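Local coordinates for putative calcium-regulated periplasmic protein (Bacteroides thetaiotaomicron, PDB 3DB7) that is of uncharacterised function but binds calcium ions through acidic side chains and probably acts as a calcium-regulated PepSY-like protein of the periplasm, at residues G60-V65 against L95-D100. Residues are numbered along the deposited sequence; the frame is centred on the assembly and turned at random. Where two conformers were deposited one is given.
With CA (calcium ion), chain C.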
loop_
_atom_site.group_PDB
_atom_site.type_symbol
_atom_site.label_atom_id
_atom_site.label_comp_id
_atom_site.label_asym_id
_atom_site.label_seq_id
_atom_site.Cartn_x
_atom_site.Cartn_y
_atom_site.Cartn_z
ATOM N N GLY A 60 18.073 -8.845 4.151
ATOM C CA GLY A 60 17.389 -10.087 3.870
ATOM C C GLY A 60 16.114 -10.308 4.671
ATOM O O GLY A 60 15.582 -11.436 4.672
ATOM N N ASN A 61 15.617 -9.267 5.336
ATOM C CA ASN A 61 14.342 -9.367 6.042
ATOM C C ASN A 61 13.237 -9.062 5.072
ATOM O O ASN A 61 13.257 -8.017 4.413
ATOM C CB ASN A 61 14.282 -8.367 7.168
ATOM C CG ASN A 61 15.330 -8.595 8.189
ATOM O OD1 ASN A 61 16.174 -7.736 8.446
ATOM N ND2 ASN A 61 15.268 -9.742 8.797
ATOM N N TRP A 62 12.240 -9.937 4.981
ATOM C CA TRP A 62 11.157 -9.666 4.038
ATOM C C TRP A 62 10.460 -8.372 4.356
ATOM O O TRP A 62 10.242 -8.042 5.542
ATOM C CB TRP A 62 10.163 -10.826 3.959
ATOM C CG TRP A 62 9.311 -11.072 5.146
ATOM C CD1 TRP A 62 9.587 -11.896 6.191
ATOM C CD2 TRP A 62 8.001 -10.510 5.402
ATOM N NE1 TRP A 62 8.526 -11.881 7.099
ATOM C CE2 TRP A 62 7.550 -11.046 6.618
ATOM C CE3 TRP A 62 7.179 -9.588 4.723
ATOM C CZ2 TRP A 62 6.325 -10.707 7.169
ATOM C CZ3 TRP A 62 5.985 -9.273 5.258
ATOM C CH2 TRP A 62 5.560 -9.846 6.468
ATOM N N GLU A 63 10.065 -7.670 3.285
ATOM C CA GLU A 63 9.252 -6.451 3.408
ATOM C C GLU A 63 7.940 -6.547 2.625
ATOM O O GLU A 63 6.982 -5.846 2.960
ATOM C CB GLU A 63 10.018 -5.215 2.969
ATOM C CG GLU A 63 11.062 -4.779 3.966
ATOM C CD GLU A 63 11.845 -3.535 3.605
ATOM O OE1 GLU A 63 12.286 -3.405 2.453
ATOM O OE2 GLU A 63 12.103 -2.756 4.555
ATOM N N GLU A 64 7.886 -7.438 1.614
ATOM C CA GLU A 64 6.697 -7.613 0.785
ATOM C C GLU A 64 6.633 -9.020 0.351
ATOM O O GLU A 64 7.619 -9.549 -0.169
ATOM C CB GLU A 64 6.754 -6.697 -0.439
ATOM C CG GLU A 64 5.596 -6.883 -1.403
ATOM C CD GLU A 64 5.788 -6.169 -2.768
ATOM O OE1 GLU A 64 6.810 -5.434 -2.979
ATOM O OE2 GLU A 64 4.914 -6.374 -3.620
ATOM N N VAL A 65 5.533 -9.691 0.579
ATOM C CA VAL A 65 5.255 -11.002 0.026
ATOM C C VAL A 65 3.980 -10.873 -0.784
ATOM O O VAL A 65 2.893 -10.694 -0.214
ATOM C CB VAL A 65 5.087 -12.064 1.136
ATOM C CG1 VAL A 65 4.717 -13.413 0.507
ATOM C CG2 VAL A 65 6.355 -12.157 1.978
ATOM N N LEU A 95 -3.646 -12.211 -0.107
ATOM C CA LEU A 95 -2.937 -12.200 -1.364
ATOM C C LEU A 95 -1.564 -11.489 -1.248
ATOM O O LEU A 95 -0.649 -11.823 -2.018
ATOM C CB LEU A 95 -3.768 -11.563 -2.493
ATOM C CG LEU A 95 -5.012 -12.316 -2.874
ATOM C CD1 LEU A 95 -5.574 -11.774 -4.178
ATOM C CD2 LEU A 95 -4.726 -13.830 -3.008
ATOM N N LYS A 96 -1.441 -10.514 -0.347
ATOM C CA LYS A 96 -0.190 -9.825 -0.146
ATOM C C LYS A 96 -0.085 -9.394 1.293
ATOM O O LYS A 96 -1.090 -9.090 1.930
ATOM C CB LYS A 96 -0.090 -8.583 -1.056
ATOM C CG LYS A 96 1.196 -7.796 -0.909
ATOM C CD LYS A 96 1.336 -6.797 -2.026
ATOM C CE LYS A 96 0.089 -5.961 -2.107
ATOM N NZ LYS A 96 0.197 -4.976 -3.254
ATOM N N ILE A 97 1.143 -9.376 1.798
ATOM C CA ILE A 97 1.434 -8.796 3.085
ATOM C C ILE A 97 2.710 -7.985 2.948
ATOM O O ILE A 97 3.673 -8.410 2.270
ATOM C CB ILE A 97 1.518 -9.836 4.217
ATOM C CG1 ILE A 97 1.683 -9.170 5.587
ATOM C CG2 ILE A 97 2.643 -10.898 3.985
ATOM C CD1 ILE A 97 1.496 -10.181 6.761
ATOM N N GLU A 98 2.723 -6.840 3.595
ATOM C CA GLU A 98 3.873 -5.928 3.628
ATOM C C GLU A 98 4.108 -5.469 5.023
ATOM O O GLU A 98 3.178 -5.397 5.827
ATOM C CB GLU A 98 3.599 -4.708 2.788
ATOM C CG GLU A 98 3.389 -5.054 1.317
ATOM C CD GLU A 98 2.879 -3.887 0.478
ATOM O OE1 GLU A 98 1.688 -3.504 0.603
ATOM O OE2 GLU A 98 3.660 -3.348 -0.313
ATOM N N ARG A 99 5.352 -5.071 5.317
ATOM C CA ARG A 99 5.649 -4.518 6.626
ATOM C C ARG A 99 6.799 -3.516 6.509
ATOM O O ARG A 99 7.647 -3.638 5.597
ATOM C CB ARG A 99 5.988 -5.619 7.621
ATOM C CG ARG A 99 7.282 -6.287 7.337
ATOM C CD ARG A 99 7.640 -7.343 8.398
ATOM N NE ARG A 99 8.828 -8.076 7.967
ATOM C CZ ARG A 99 9.543 -8.898 8.704
ATOM N NH1 ARG A 99 9.211 -9.160 9.975
ATOM N NH2 ARG A 99 10.613 -9.444 8.162
ATOM N N ASP A 100 6.802 -2.576 7.439
ATOM C CA ASP A 100 7.914 -1.664 7.591
ATOM C C ASP A 100 8.052 -1.390 9.064
ATOM O O ASP A 100 7.605 -2.198 9.881
ATOM C CB ASP A 100 7.750 -0.442 6.719
ATOM C CG ASP A 100 6.683 0.464 7.186
ATOM O OD1 ASP A 100 6.068 0.183 8.212
ATOM O OD2 ASP A 100 6.478 1.521 6.547
HETATM CA CA CA C . 7.884 -3.486 -2.484
HETATM O O HOH W 1 12.848 -11.322 8.909
HETATM O O HOH W 2 6.072 -3.124 -0.850
HETATM O O HOH W 3 8.918 -3.862 -0.333
#
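W62, V65, I97 and R99 join two neighbouring antiparallel strands, 62-66 and 94-99, in the middle of the long sheet of this PepSY-like protein, where a cation-pi stack and a calcium site occupy different stretches of one seam. V65 and I97 form a hydrogen-bonded pair: V65 N gives a nearly straight bond to I97 O (2.8 Å), and I97 N returns one to V65 O. Next to it, E64 and E98 make a non-hydrogen-bonded pair. E63 and E64 both face E55 on the other neighbouring strand, a classic beta bulge, yet E63 O still accepts from R99 N.

R99, extended from CG to NE, runs across the W62 indole at about a right angle. Its guanidinium lies flat on the five-membered ring, planes 13° apart, while CD sits 3.8 Å over the centroid of the six-membered ring. V65 CG2 touches the opposite face near the rim, and I97 CG2 meets W62 CZ3 at 3.9 Å.

E64 and E98 run side by side on the other face of the sheet. With CG anti to the backbone N (chi1 176°) and the chain extended, E64 carries OE1 out to a calcium ion at 2.3 Å, shared with E55 and with D124 and D126 of the second subunit; OE1 also accepts a hydrogen bond from K53 NZ. A calcium-bound water donates to E98 OE2, placing E98 in the second shell.

R99 NE and NH2 grip one atom, W62 O, at 2.8 and 3.0 Å, the carbonyl oxygen lying in the guanidinium plane.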